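Local coordinates for protein aromatic-amino-acid aminotransferase (Burkholderia pseudomallei, PDB 4F4E) that probably transfers amino groups between aromatic amino acids such as tyrosine and 2-oxoglutarate, using pyridoxal 5'-phosphate held covalently as a Schiff base in a homodimer, at residues Arg345-Val349 with Ile364-Met370; Val58-Glu62 with Glu336-Ile341; Leu259-Ser265 with Ala280-Asp286. All blocks are in the same frame, centred on the assembly; numbering follows the deposited sequence. Where two conformers were deposited one is given.

Contact 1 (Arg345-Val349 with Ile364-Met370); sequences RNGLV and INAQRGM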
ATOM      1  N   ARG A 345     -17.724   9.028  28.227  1.00 12.78           N
ATOM      2  CA  ARG A 345     -16.945  10.050  28.909  1.00 13.13           C
ATOM      3  C   ARG A 345     -17.760  10.597  30.083  1.00 13.54           C
ATOM      4  O   ARG A 345     -17.285  10.652  31.243  1.00 13.50           O
ATOM      5  CB  ARG A 345     -16.597  11.224  27.973  1.00 13.22           C
ATOM      6  CG  ARG A 345     -15.551  10.855  26.948  1.00 12.85           C
ATOM      7  CD  ARG A 345     -15.201  12.040  26.033  1.00 12.74           C
ATOM      8  NE  ARG A 345     -14.159  11.691  25.060  1.00 12.40           N
ATOM      9  CZ  ARG A 345     -12.870  11.575  25.353  1.00 12.18           C
ATOM     10  NH1 ARG A 345     -12.439  11.776  26.592  1.00 11.94           N
ATOM     11  NH2 ARG A 345     -11.993  11.247  24.390  1.00 12.24           N
ATOM     12  N   ASN A 346     -18.991  11.005  29.810  1.00 14.77           N
ATOM     13  CA  ASN A 346     -19.745  11.670  30.878  1.00 15.87           C
ATOM     14  C   ASN A 346     -20.145  10.674  31.974  1.00 15.79           C
ATOM     15  O   ASN A 346     -20.188  11.054  33.163  1.00 16.39           O
ATOM     16  CB  ASN A 346     -20.997  12.394  30.406  1.00 17.36           C
ATOM     17  CG  ASN A 346     -21.585  13.257  31.511  1.00 19.84           C
ATOM     18  OD1 ASN A 346     -20.856  14.022  32.188  1.00 21.83           O
ATOM     19  ND2 ASN A 346     -22.872  13.091  31.769  1.00 21.12           N
ATOM     20  N   GLY A 347     -20.449   9.450  31.565  1.00 15.20           N
ATOM     21  CA  GLY A 347     -20.794   8.407  32.536  1.00 15.10           C
ATOM     22  C   GLY A 347     -19.616   8.117  33.450  1.00 14.54           C
ATOM     23  O   GLY A 347     -19.810   7.888  34.632  1.00 15.64           O
ATOM     24  N   LEU A 348     -18.390   8.116  32.921  1.00 13.47           N
ATOM     25  CA  LEU A 348     -17.212   7.880  33.757  1.00 13.22           C
ATOM     26  C   LEU A 348     -17.025   9.042  34.715  1.00 13.74           C
ATOM     27  O   LEU A 348     -16.821   8.870  35.935  1.00 13.47           O
ATOM     28  CB  LEU A 348     -15.959   7.627  32.917  1.00 12.76           C
ATOM     29  CG  LEU A 348     -14.632   7.313  33.639  1.00 13.05           C
ATOM     30  CD1 LEU A 348     -14.684   6.027  34.483  1.00 12.67           C
ATOM     31  CD2 LEU A 348     -13.494   7.264  32.637  1.00 12.72           C
ATOM     32  N   VAL A 349     -17.138  10.267  34.200  1.00 13.40           N
ATOM     33  CA  VAL A 349     -17.015  11.424  35.081  1.00 14.52           C
ATOM     34  C   VAL A 349     -18.040  11.400  36.217  1.00 15.81           C
ATOM     35  O   VAL A 349     -17.686  11.585  37.380  1.00 16.08           O
ATOM     36  CB  VAL A 349     -17.166  12.732  34.280  1.00 14.15           C
ATOM     37  CG1 VAL A 349     -17.107  13.930  35.223  1.00 14.19           C
ATOM     38  CG2 VAL A 349     -16.044  12.826  33.208  1.00 13.17           C
ATOM     39  N   ILE A 364     -12.105  14.693  31.498  1.00 16.12           N
ATOM     40  CA  ILE A 364     -12.490  13.613  30.587  1.00 15.64           C
ATOM     41  C   ILE A 364     -13.597  14.090  29.668  1.00 14.95           C
ATOM     42  O   ILE A 364     -13.698  13.645  28.536  1.00 14.57           O
ATOM     43  CB  ILE A 364     -12.941  12.339  31.368  1.00 15.86           C
ATOM     44  CG1 ILE A 364     -11.759  11.757  32.155  1.00 16.27           C
ATOM     45  CG2 ILE A 364     -13.490  11.262  30.431  1.00 15.78           C
ATOM     46  CD1 ILE A 364     -10.680  11.116  31.299  1.00 17.51           C
ATOM     47  N   ASN A 365     -14.460  14.973  30.133  1.00 15.19           N
ATOM     48  CA  ASN A 365     -15.496  15.489  29.229  1.00 16.16           C
ATOM     49  C   ASN A 365     -15.003  16.527  28.204  1.00 15.85           C
ATOM     50  O   ASN A 365     -15.649  16.723  27.153  1.00 17.33           O
ATOM     51  CB  ASN A 365     -16.635  16.086  30.034  1.00 17.13           C
ATOM     52  CG  ASN A 365     -17.571  15.036  30.588  1.00 17.75           C
ATOM     53  OD1 ASN A 365     -17.803  13.974  29.985  1.00 17.12           O
ATOM     54  ND2 ASN A 365     -18.171  15.358  31.729  1.00 17.76           N
ATOM     55  N   ALA A 366     -13.862  17.145  28.502  1.00 15.10           N
ATOM     56  CA  ALA A 366     -13.251  18.181  27.656  1.00 15.42           C
ATOM     57  C   ALA A 366     -12.374  17.566  26.582  1.00 14.79           C
ATOM     58  O   ALA A 366     -12.215  18.143  25.496  1.00 14.74           O
ATOM     59  CB  ALA A 366     -12.400  19.082  28.513  1.00 16.46           C
ATOM     60  N   GLN A 367     -11.794  16.409  26.894  1.00 13.71           N
ATOM     61  CA  GLN A 367     -11.055  15.624  25.904  1.00 13.37           C
ATOM     62  C   GLN A 367     -12.006  14.997  24.883  1.00 13.25           C
ATOM     63  O   GLN A 367     -13.185  14.758  25.164  1.00 13.29           O
ATOM     64  CB  GLN A 367     -10.104  14.618  26.591  1.00 12.86           C
ATOM     65  CG  GLN A 367      -9.070  15.368  27.416  1.00 13.54           C
ATOM     66  CD  GLN A 367      -8.175  14.531  28.290  1.00 13.22           C
ATOM     67  OE1 GLN A 367      -8.364  13.337  28.430  1.00 12.81           O
ATOM     68  NE2 GLN A 367      -7.176  15.180  28.893  1.00 13.47           N
ATOM     69  N   ARG A 368     -11.498  14.810  23.669  1.00 13.12           N
ATOM     70  CA  ARG A 368     -12.327  14.377  22.540  1.00 13.49           C
ATOM     71  C   ARG A 368     -11.685  13.277  21.728  1.00 12.33           C
ATOM     72  O   ARG A 368     -10.475  13.233  21.574  1.00 12.23           O
ATOM     73  CB  ARG A 368     -12.585  15.543  21.574  1.00 14.52           C
ATOM     74  CG  ARG A 368     -13.231  16.725  22.226  1.00 16.38           C
ATOM     75  CD  ARG A 368     -13.962  17.581  21.206  1.00 17.59           C
ATOM     76  NE  ARG A 368     -13.002  18.116  20.295  1.00 18.26           N
ATOM     77  CZ  ARG A 368     -13.289  18.798  19.199  1.00 19.06           C
ATOM     78  NH1 ARG A 368     -14.547  19.118  18.885  1.00 19.06           N
ATOM     79  NH2 ARG A 368     -12.282  19.232  18.468  1.00 18.81           N
ATOM     80  N   GLY A 369     -12.533  12.455  21.132  1.00 11.76           N
ATOM     81  CA  GLY A 369     -12.129  11.383  20.239  1.00 10.91           C
ATOM     82  C   GLY A 369     -12.042  10.083  20.985  1.00 10.99           C
ATOM     83  O   GLY A 369     -12.658   9.911  22.054  1.00 10.45           O
ATOM     84  N   MET A 370     -11.260   9.160  20.446  1.00 10.37           N
ATOM     85  CA  MET A 370     -11.244   7.806  20.975  1.00 11.37           C
ATOM     86  C   MET A 370     -10.399   7.655  22.249  1.00 10.78           C
ATOM     87  O   MET A 370     -10.505   6.647  22.930  1.00  9.94           O
ATOM     88  CB  MET A 370     -10.691   6.849  19.935  1.00 12.01           C
ATOM     89  CG  MET A 370     -11.578   6.851  18.719  1.00 13.27           C
ATOM     90  SD  MET A 370     -11.452   5.266  17.899  1.00 15.81           S
ATOM     91  CE  MET A 370     -12.487   5.758  16.524  1.00 13.65           C
TER
HETATM   92  O   HOH W   1     -15.383  12.458  22.482  1.00 10.87           O
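Arg345 reaches from the long helix 324-354 to the short helix 363-366 and the loop that follows it, and ties its side chain to main-chain carbonyls there. The contact thus joins the long helix to the segment leading into strand 371-373 in this member of the aminotransferase class I and II family. NH1 of Arg345 donates to Ile364 O at 3.0 Å, in the carbonyl plane and on a lone pair. NH2 of Arg345 meets Gly369 O at 2.8 Å, but from above that carbonyl plane, 52° out of it. Between these two anchors Gln367 O sits over one face of the guanidinium, 3.1 Å above its plane and over its centre; the angles there are too poor for hydrogen bonds. The third nitrogen, NE, works through a water that accepts from it and from Gly369 N. A chain fully extended from CG to NE gives Arg345 the span to do this, with its CD 3.3 Å from Ile364 O on the way.

One turn on, CG2 of Val349 packs on CB of Ile364 at 3.6 Å, the two side chains sliding past each other in opposite directions. Nearer solvent, Asn346, next to Arg345, meets Asn365 with the amide planes 38° apart, and Asn365 ND2 donates to Asn346 OD1.

Further out, the guanidinium has a second set of partners in strand 371-373, where Phe371 O accepts from NH2 and Ser372 OG bonds to NH1. Ser372 OG also bonds Gln367 OE1, while NH2 of Arg368 makes a salt bridge with Asp211. Gln367 also touches the arginine directly, its CB lying 3.7 Å from Arg345 NH1.

Contact 2 (Val58-Glu62 with Glu336-Ile341); sequences VYTNE and EMRDRI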
ATOM      1  N   VAL A  58      -9.077   1.250  18.434  1.00 12.19           N
ATOM      2  CA  VAL A  58     -10.222   1.157  17.504  1.00 11.98           C
ATOM      3  C   VAL A  58     -11.523   1.356  18.316  1.00 12.75           C
ATOM      4  O   VAL A  58     -11.547   1.210  19.553  1.00 13.19           O
ATOM      5  CB  VAL A  58     -10.238  -0.182  16.767  1.00 12.01           C
ATOM      6  CG1 VAL A  58      -8.928  -0.443  16.028  1.00 11.93           C
ATOM      7  CG2 VAL A  58     -10.467  -1.327  17.756  1.00 12.14           C
ATOM      8  N   TYR A  59     -12.596   1.714  17.610  1.00 12.69           N
ATOM      9  CA  TYR A  59     -13.930   1.824  18.186  1.00 13.17           C
ATOM     10  C   TYR A  59     -14.578   0.443  18.167  1.00 13.33           C
ATOM     11  O   TYR A  59     -14.622  -0.192  17.124  1.00 13.55           O
ATOM     12  CB  TYR A  59     -14.776   2.777  17.364  1.00 13.22           C
ATOM     13  CG  TYR A  59     -16.196   2.963  17.856  1.00 13.67           C
ATOM     14  CD1 TYR A  59     -17.191   2.026  17.545  1.00 14.32           C
ATOM     15  CD2 TYR A  59     -16.554   4.061  18.598  1.00 13.67           C
ATOM     16  CE1 TYR A  59     -18.480   2.208  17.976  1.00 14.80           C
ATOM     17  CE2 TYR A  59     -17.866   4.235  19.042  1.00 13.81           C
ATOM     18  CZ  TYR A  59     -18.804   3.326  18.726  1.00 14.33           C
ATOM     19  OH  TYR A  59     -20.104   3.481  19.163  1.00 14.19           O
ATOM     20  N   THR A  60     -15.035  -0.016  19.320  1.00 14.21           N
ATOM     21  CA  THR A  60     -15.684  -1.350  19.431  1.00 15.16           C
ATOM     22  C   THR A  60     -17.118  -1.201  19.884  1.00 17.16           C
ATOM     23  O   THR A  60     -17.513  -0.139  20.399  1.00 17.71           O
ATOM     24  CB  THR A  60     -15.003  -2.203  20.498  1.00 14.93           C
ATOM     25  OG1 THR A  60     -14.981  -1.472  21.748  1.00 14.21           O
ATOM     26  CG2 THR A  60     -13.538  -2.595  20.085  1.00 15.44           C
ATOM     27  N   ASN A  61     -17.841  -2.320  19.714  1.00 19.64           N
ATOM     28  CA  ASN A  61     -19.213  -2.550  20.222  1.00 21.67           C
ATOM     29  C   ASN A  61     -19.155  -3.285  21.581  1.00 22.41           C
ATOM     30  O   ASN A  61     -18.058  -3.592  22.096  1.00 21.92           O
ATOM     31  CB  ASN A  61     -20.034  -3.356  19.172  1.00 20.14           C
ATOM     32  CG  ASN A  61     -19.475  -4.760  18.961  1.00 22.67           C
ATOM     33  OD1 ASN A  61     -18.716  -5.264  19.797  1.00 21.04           O
ATOM     34  ND2 ASN A  61     -19.781  -5.379  17.793  1.00 23.99           N
ATOM     35  N   GLU A  62     -20.310  -3.638  22.129  1.00 27.31           N
ATOM     36  CA  GLU A  62     -20.328  -4.074  23.532  1.00 28.40           C
ATOM     37  C   GLU A  62     -19.691  -5.450  23.692  1.00 28.62           C
ATOM     38  O   GLU A  62     -19.284  -5.819  24.821  1.00 26.04           O
ATOM     39  CB  GLU A  62     -21.732  -4.027  24.127  1.00 32.32           C
ATOM     40  CG  GLU A  62     -22.490  -2.742  23.808  1.00 35.75           C
ATOM     41  CD  GLU A  62     -23.099  -2.018  25.036  1.00 39.17           C
ATOM     42  OE1 GLU A  62     -23.403  -0.807  24.941  1.00 36.80           O
ATOM     43  OE2 GLU A  62     -23.237  -2.626  26.117  1.00 44.34           O
ATOM     44  N   GLU A 336     -23.834   8.507  15.857  1.00 13.20           N
ATOM     45  CA  GLU A 336     -24.147   7.604  16.985  1.00 14.14           C
ATOM     46  C   GLU A 336     -22.837   7.160  17.680  1.00 13.44           C
ATOM     47  O   GLU A 336     -22.776   7.092  18.904  1.00 12.96           O
ATOM     48  CB  GLU A 336     -24.956   6.401  16.502  1.00 15.18           C
ATOM     49  CG  GLU A 336     -26.338   6.807  16.027  1.00 17.03           C
ATOM     50  CD  GLU A 336     -27.047   5.706  15.284  1.00 18.88           C
ATOM     51  OE1 GLU A 336     -26.393   4.698  14.924  1.00 20.59           O
ATOM     52  OE2 GLU A 336     -28.243   5.864  14.996  1.00 21.27           O
ATOM     53  N   MET A 337     -21.800   6.926  16.901  1.00 13.19           N
ATOM     54  CA  MET A 337     -20.504   6.578  17.461  1.00 13.30           C
ATOM     55  C   MET A 337     -19.876   7.756  18.238  1.00 13.40           C
ATOM     56  O   MET A 337     -19.422   7.574  19.389  1.00 13.61           O
ATOM     57  CB  MET A 337     -19.573   6.050  16.367  1.00 14.16           C
ATOM     58  CG  MET A 337     -20.097   4.798  15.697  1.00 14.97           C
ATOM     59  SD  MET A 337     -19.266   4.470  14.143  1.00 18.67           S
ATOM     60  CE  MET A 337     -17.650   4.118  14.662  1.00 14.93           C
ATOM     61  N   ARG A 338     -19.889   8.949  17.634  1.00 12.61           N
ATOM     62  CA  ARG A 338     -19.492  10.172  18.330  1.00 13.34           C
ATOM     63  C   ARG A 338     -20.239  10.294  19.658  1.00 13.26           C
ATOM     64  O   ARG A 338     -19.647  10.526  20.704  1.00 12.96           O
ATOM     65  CB  ARG A 338     -19.767  11.407  17.472  1.00 13.87           C
ATOM     66  CG  ARG A 338     -19.383  12.720  18.114  1.00 15.31           C
ATOM     67  CD  ARG A 338     -19.589  13.885  17.155  1.00 17.11           C
ATOM     68  NE  ARG A 338     -20.970  14.053  16.707  1.00 19.00           N
ATOM     69  CZ  ARG A 338     -21.426  13.820  15.456  1.00 20.81           C
ATOM     70  NH1 ARG A 338     -20.660  13.345  14.442  1.00 20.38           N
ATOM     71  NH2 ARG A 338     -22.686  14.102  15.204  1.00 20.78           N
ATOM     72  N   ASP A 339     -21.552  10.148  19.601  1.00 13.28           N
ATOM     73  CA  ASP A 339     -22.373  10.377  20.788  1.00 14.34           C
ATOM     74  C   ASP A 339     -22.175   9.290  21.840  1.00 13.64           C
ATOM     75  O   ASP A 339     -22.295   9.575  23.042  1.00 13.66           O
ATOM     76  CB  ASP A 339     -23.838  10.467  20.390  1.00 15.11           C
ATOM     77  CG  ASP A 339     -24.197  11.800  19.657  1.00 16.49           C
ATOM     78  OD1 ASP A 339     -23.460  12.808  19.650  1.00 16.90           O
ATOM     79  OD2 ASP A 339     -25.288  11.799  19.127  1.00 18.18           O
ATOM     80  N   ARG A 340     -21.912   8.046  21.426  1.00 12.99           N
ATOM     81  CA  ARG A 340     -21.696   6.980  22.424  0.50 13.12           C
ATOM     82  C   ARG A 340     -20.420   7.251  23.199  1.00 12.99           C
ATOM     83  O   ARG A 340     -20.396   7.111  24.405  1.00 13.46           O
ATOM     84  CB  ARG A 340     -21.645   5.572  21.842  0.50 12.79           C
ATOM     85  CG  ARG A 340     -21.789   4.537  22.950  0.50 12.92           C
ATOM     86  CD  ARG A 340     -21.209   3.206  22.566  0.50 12.74           C
ATOM     87  NE  ARG A 340     -19.765   3.260  22.432  0.50 12.36           N
ATOM     88  CZ  ARG A 340     -19.051   2.272  21.928  0.50 12.22           C
ATOM     89  NH1 ARG A 340     -19.670   1.156  21.503  0.50 11.88           N
ATOM     90  NH2 ARG A 340     -17.739   2.396  21.854  0.50 11.88           N
ATOM     91  N   ILE A 341     -19.369   7.686  22.515  1.00 12.30           N
ATOM     92  CA  ILE A 341     -18.139   8.057  23.200  1.00 11.93           C
ATOM     93  C   ILE A 341     -18.378   9.140  24.237  1.00 12.24           C
ATOM     94  O   ILE A 341     -17.867   9.066  25.342  1.00 11.76           O
ATOM     95  CB  ILE A 341     -17.012   8.471  22.213  1.00 11.38           C
ATOM     96  CG1 ILE A 341     -16.580   7.288  21.335  1.00 11.44           C
ATOM     97  CG2 ILE A 341     -15.822   9.074  22.983  1.00 11.20           C
ATOM     98  CD1 ILE A 341     -15.723   7.755  20.123  1.00 11.19           C
TER
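Tyr59 is clamped between two side chains of helix 324-354, with the guanidinium of Arg340 on one face of its ring and the methyl of Met337 on the other. The guanidinium lies almost flat on the ring, planes 10° apart and centres 4.0 Å from each other, a stacked cation-pi arrangement. It is displaced toward the phenol end: NH2 of Arg340 stands 3.3 Å above the ring plane near the rim, and Tyr59 OH lies over the centre of the guanidinium. On the opposite face Met337 CE sits 3.8 Å from the ring centroid, a CH-pi contact, with the sulfur farther out above the same face as a Met-aromatic partner. Ile341 CG1 closes on the ring edge at CE2.

This sandwich fixes the loop after strand 52-53 to the long helix of the aminotransferase fold, two elements separated by more than 270 residues. A second grip holds the same arginine: both NH1 and NH2 donate end-on to the single atom Thr60 O, 2.7 Å from NH1 and 2.9 Å from NH2, with that oxygen only 6° out of the guanidinium plane. Arg340 was deposited in two conformers; in the one described a bend at chi3 (67°) brings its flat end against ring and carbonyl together.

Toward solvent the fit slackens. Asn61 comes nearest the guanidinium edge with its CA, 3.9 Å from NH1, and its OD1 is used by Lys65 N. The carboxylate of Glu62 bonds Thr405, its OE1 staying 5.4 Å from Arg340 NH1. Exposed Glu336 makes a salt bridge with Arg70.

Contact 3 (Leu259-Ser265 with Ala280-Asp286); sequences LNVFVSS and ALSIITD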
ATOM      1  N   LEU A 259      -1.802  29.215   1.980  1.00 25.45           N
ATOM      2  CA  LEU A 259      -0.615  28.485   2.343  1.00 23.72           C
ATOM      3  C   LEU A 259      -0.543  27.219   1.502  1.00 21.24           C
ATOM      4  O   LEU A 259      -1.567  26.714   1.048  1.00 20.43           O
ATOM      5  CB  LEU A 259      -0.712  28.072   3.832  1.00 23.48           C
ATOM      6  CG  LEU A 259      -0.698  29.223   4.834  1.00 24.29           C
ATOM      7  CD1 LEU A 259      -0.820  28.727   6.265  1.00 23.60           C
ATOM      8  CD2 LEU A 259       0.583  30.020   4.662  1.00 25.21           C
ATOM      9  N   ASN A 260       0.670  26.717   1.287  1.00 19.51           N
ATOM     10  CA  ASN A 260       0.830  25.365   0.829  1.00 18.23           C
ATOM     11  C   ASN A 260       0.666  24.474   2.059  1.00 17.94           C
ATOM     12  O   ASN A 260       1.340  24.715   3.097  1.00 19.55           O
ATOM     13  CB  ASN A 260       2.169  25.188   0.180  1.00 18.10           C
ATOM     14  CG  ASN A 260       2.323  26.077  -1.059  1.00 19.09           C
ATOM     15  OD1 ASN A 260       3.299  26.773  -1.188  1.00 19.93           O
ATOM     16  ND2 ASN A 260       1.326  26.077  -1.944  1.00 19.28           N
ATOM     17  N   VAL A 261      -0.281  23.545   1.986  1.00 14.90           N
ATOM     18  CA  VAL A 261      -0.714  22.756   3.133  1.00 13.40           C
ATOM     19  C   VAL A 261      -0.734  21.316   2.672  1.00 11.65           C
ATOM     20  O   VAL A 261      -1.210  21.029   1.570  1.00 11.73           O
ATOM     21  CB  VAL A 261      -2.153  23.125   3.605  1.00 13.59           C
ATOM     22  CG1 VAL A 261      -2.538  22.332   4.860  1.00 13.62           C
ATOM     23  CG2 VAL A 261      -2.308  24.624   3.854  1.00 14.84           C
ATOM     24  N   PHE A 262      -0.197  20.420   3.484  1.00 10.92           N
ATOM     25  CA  PHE A 262      -0.335  18.978   3.287  1.00  9.68           C
ATOM     26  C   PHE A 262      -1.404  18.466   4.237  1.00  9.45           C
ATOM     27  O   PHE A 262      -1.471  18.934   5.379  1.00  9.47           O
ATOM     28  CB  PHE A 262       0.985  18.265   3.578  1.00  9.72           C
ATOM     29  CG  PHE A 262       2.018  18.426   2.494  1.00 10.11           C
ATOM     30  CD1 PHE A 262       2.582  19.642   2.244  1.00 10.36           C
ATOM     31  CD2 PHE A 262       2.452  17.339   1.784  1.00 10.24           C
ATOM     32  CE1 PHE A 262       3.538  19.798   1.280  1.00 10.81           C
ATOM     33  CE2 PHE A 262       3.400  17.479   0.808  1.00 10.59           C
ATOM     34  CZ  PHE A 262       3.954  18.708   0.557  1.00 10.69           C
ATOM     35  N   VAL A 263      -2.250  17.536   3.769  1.00  8.69           N
ATOM     36  CA  VAL A 263      -3.309  16.952   4.587  1.00  8.42           C
ATOM     37  C   VAL A 263      -3.340  15.452   4.387  1.00  8.22           C
ATOM     38  O   VAL A 263      -3.624  14.984   3.282  1.00  8.06           O
ATOM     39  CB  VAL A 263      -4.713  17.480   4.232  1.00  8.53           C
ATOM     40  CG1 VAL A 263      -5.752  16.915   5.194  1.00  8.40           C
ATOM     41  CG2 VAL A 263      -4.739  19.032   4.263  1.00  8.47           C
ATOM     42  N   SER A 264      -3.043  14.696   5.439  1.00  8.46           N
ATOM     43  CA  SER A 264      -3.308  13.258   5.423  1.00  8.14           C
ATOM     44  C   SER A 264      -4.684  13.056   6.050  1.00  8.28           C
ATOM     45  O   SER A 264      -4.923  13.498   7.195  1.00  8.00           O
ATOM     46  CB  SER A 264      -2.297  12.481   6.242  1.00  8.56           C
ATOM     47  OG  SER A 264      -2.836  11.194   6.566  1.00  8.72           O
ATOM     48  N   SER A 265      -5.579  12.435   5.303  1.00  8.18           N
ATOM     49  CA  SER A 265      -6.881  12.074   5.799  1.00  8.56           C
ATOM     50  C   SER A 265      -7.093  10.538   5.756  1.00  8.25           C
ATOM     51  O   SER A 265      -6.479   9.836   4.940  1.00  7.65           O
ATOM     52  CB  SER A 265      -7.996  12.809   5.054  1.00  9.12           C
ATOM     53  OG  SER A 265      -8.105  12.441   3.716  1.00  9.66           O
ATOM     54  N   ALA A 280      -6.127   9.402   2.046  1.00  6.29           N
ATOM     55  CA  ALA A 280      -5.810  10.333   0.949  1.00  6.26           C
ATOM     56  C   ALA A 280      -4.789  11.355   1.430  1.00  6.32           C
ATOM     57  O   ALA A 280      -4.795  11.775   2.594  1.00  6.34           O
ATOM     58  CB  ALA A 280      -7.055  11.045   0.446  1.00  6.42           C
ATOM     59  N   LEU A 281      -3.935  11.772   0.508  1.00  6.45           N
ATOM     60  CA  LEU A 281      -3.050  12.920   0.736  1.00  6.87           C
ATOM     61  C   LEU A 281      -3.577  14.024  -0.149  1.00  6.97           C
ATOM     62  O   LEU A 281      -3.794  13.803  -1.367  1.00  6.94           O
ATOM     63  CB  LEU A 281      -1.608  12.656   0.300  1.00  7.01           C
ATOM     64  CG  LEU A 281      -0.672  13.869   0.473  1.00  7.38           C
ATOM     65  CD1 LEU A 281      -0.490  14.206   1.971  1.00  7.34           C
ATOM     66  CD2 LEU A 281       0.650  13.632  -0.233  1.00  8.02           C
ATOM     67  N   SER A 282      -3.823  15.172   0.442  1.00  7.44           N
ATOM     68  CA  SER A 282      -4.224  16.338  -0.302  1.00  7.61           C
ATOM     69  C   SER A 282      -3.159  17.407  -0.104  1.00  8.16           C
ATOM     70  O   SER A 282      -2.619  17.563   0.985  1.00  8.57           O
ATOM     71  CB  SER A 282      -5.611  16.862   0.146  1.00  7.62           C
ATOM     72  OG  SER A 282      -6.684  15.937  -0.096  1.00  7.33           O
ATOM     73  N   ILE A 283      -2.842  18.145  -1.183  1.00  8.71           N
ATOM     74  CA  ILE A 283      -1.884  19.242  -1.126  1.00  9.13           C
ATOM     75  C   ILE A 283      -2.502  20.507  -1.755  1.00  9.62           C
ATOM     76  O   ILE A 283      -3.015  20.459  -2.862  1.00  9.38           O
ATOM     77  CB  ILE A 283      -0.561  18.886  -1.859  1.00  9.37           C
ATOM     78  CG1 ILE A 283       0.039  17.579  -1.329  1.00  9.40           C
ATOM     79  CG2 ILE A 283       0.447  20.044  -1.762  1.00 10.03           C
ATOM     80  CD1 ILE A 283       1.241  17.068  -2.160  1.00  9.30           C
ATOM     81  N   ILE A 284      -2.448  21.632  -1.047  1.00  9.97           N
ATOM     82  CA  ILE A 284      -2.947  22.894  -1.588  1.00 10.62           C
ATOM     83  C   ILE A 284      -1.782  23.594  -2.271  1.00 11.35           C
ATOM     84  O   ILE A 284      -0.724  23.818  -1.644  1.00 11.37           O
ATOM     85  CB  ILE A 284      -3.598  23.752  -0.488  1.00 11.16           C
ATOM     86  CG1 ILE A 284      -4.805  23.039   0.105  1.00 11.12           C
ATOM     87  CG2 ILE A 284      -3.946  25.169  -1.017  1.00 11.60           C
ATOM     88  CD1 ILE A 284      -5.502  23.725   1.285  1.00 11.76           C
ATOM     89  N   THR A 285      -1.959  23.930  -3.552  1.00 11.71           N
ATOM     90  CA  THR A 285      -0.904  24.595  -4.306  1.00 12.72           C
ATOM     91  C   THR A 285      -1.352  25.996  -4.690  1.00 14.09           C
ATOM     92  O   THR A 285      -2.513  26.362  -4.474  1.00 14.22           O
ATOM     93  CB  THR A 285      -0.548  23.803  -5.545  1.00 12.58           C
ATOM     94  OG1 THR A 285      -1.637  23.921  -6.478  1.00 13.18           O
ATOM     95  CG2 THR A 285      -0.260  22.282  -5.150  1.00 12.29           C
ATOM     96  N   ASP A 286      -0.441  26.777  -5.261  1.00 14.76           N
ATOM     97  CA  ASP A 286      -0.714  28.189  -5.533  1.00 16.18           C
ATOM     98  C   ASP A 286      -1.477  28.373  -6.852  1.00 16.56           C
ATOM     99  O   ASP A 286      -2.070  29.445  -7.091  1.00 17.19           O
ATOM    100  CB  ASP A 286       0.603  28.963  -5.651  1.00 17.08           C
ATOM    101  CG  ASP A 286       1.273  29.188  -4.311  1.00 18.78           C
ATOM    102  OD1 ASP A 286       0.730  28.728  -3.282  1.00 19.30           O
ATOM    103  OD2 ASP A 286       2.299  29.896  -4.270  1.00 20.10           O
TER
HETATM  104  O   HOH W   2      -1.570  27.718  -1.745  1.00 26.75           O
HETATM  105  O   HOH W   3      -6.495  14.223   2.145  1.00  7.46           O
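A beta hairpin of the large mixed sheet pairs strand 261-266 with strand 278-284, their short axes antiparallel at 163° and 4.7 Å apart; the connection between them carries Lys269, the lysine modified by pyridoxal phosphate. Val263 and Ser282 form a hydrogen-bonded pair, Val263 N to Ser282 O at 2.8 Å and Ser282 N back to Val263 O; Ser265 and Ala280 make another such pair. At the non-hydrogen-bonded pair of Phe262 and Ile283, Ile283 CG1 lies over the ring face as a CH-pi contact, 4.2 Å from the centroid, while Leu281 CD1 comes to the ring edge. On the other face of the sheet a water links Val263 O with the hydroxyls of Ser265 and Ser282, the latter also hydrogen-bonded to Thr120 OG1.

Beside Ile284, Asn260 ND2 is shared by two acceptors: Ile284 O at 3.1 Å, nearly in the amide plane, and Asp286 OD1 at 3.0 Å, met from above the carboxylate plane.

Strand 230-235 flanks 261-266, and strand 118-124 flanks 278-284. Helices 125-140 and 288-303 cover the face bearing Phe262 and Ile283, where Leu24 and Phe25 of the second subunit pack, while helix 249-256 lies against Val261, Val263 and Ile284.

How the contacts relate
Contacts 1 and 2 are neighbours on helix 324-354, their centres about 12 Å apart, and they touch where Gly369 O meets Ile341 CG2 and Met370 SD packs near Tyr59 N. Both are partly buried and both send an arginine from the helix to main-chain oxygens of the facing segment, but contact 1 spreads its arginine over two carbonyls and a water, whereas contact 2 doubles its bonds on one carbonyl and adds a ring stack. Contact 3 lies on the opposite side of the chain's centre, about 29 Å from contact 2 between centres. It is buried, sheet-borne and mostly main-chain bonded, and is nested in the loop that contact 2 closes.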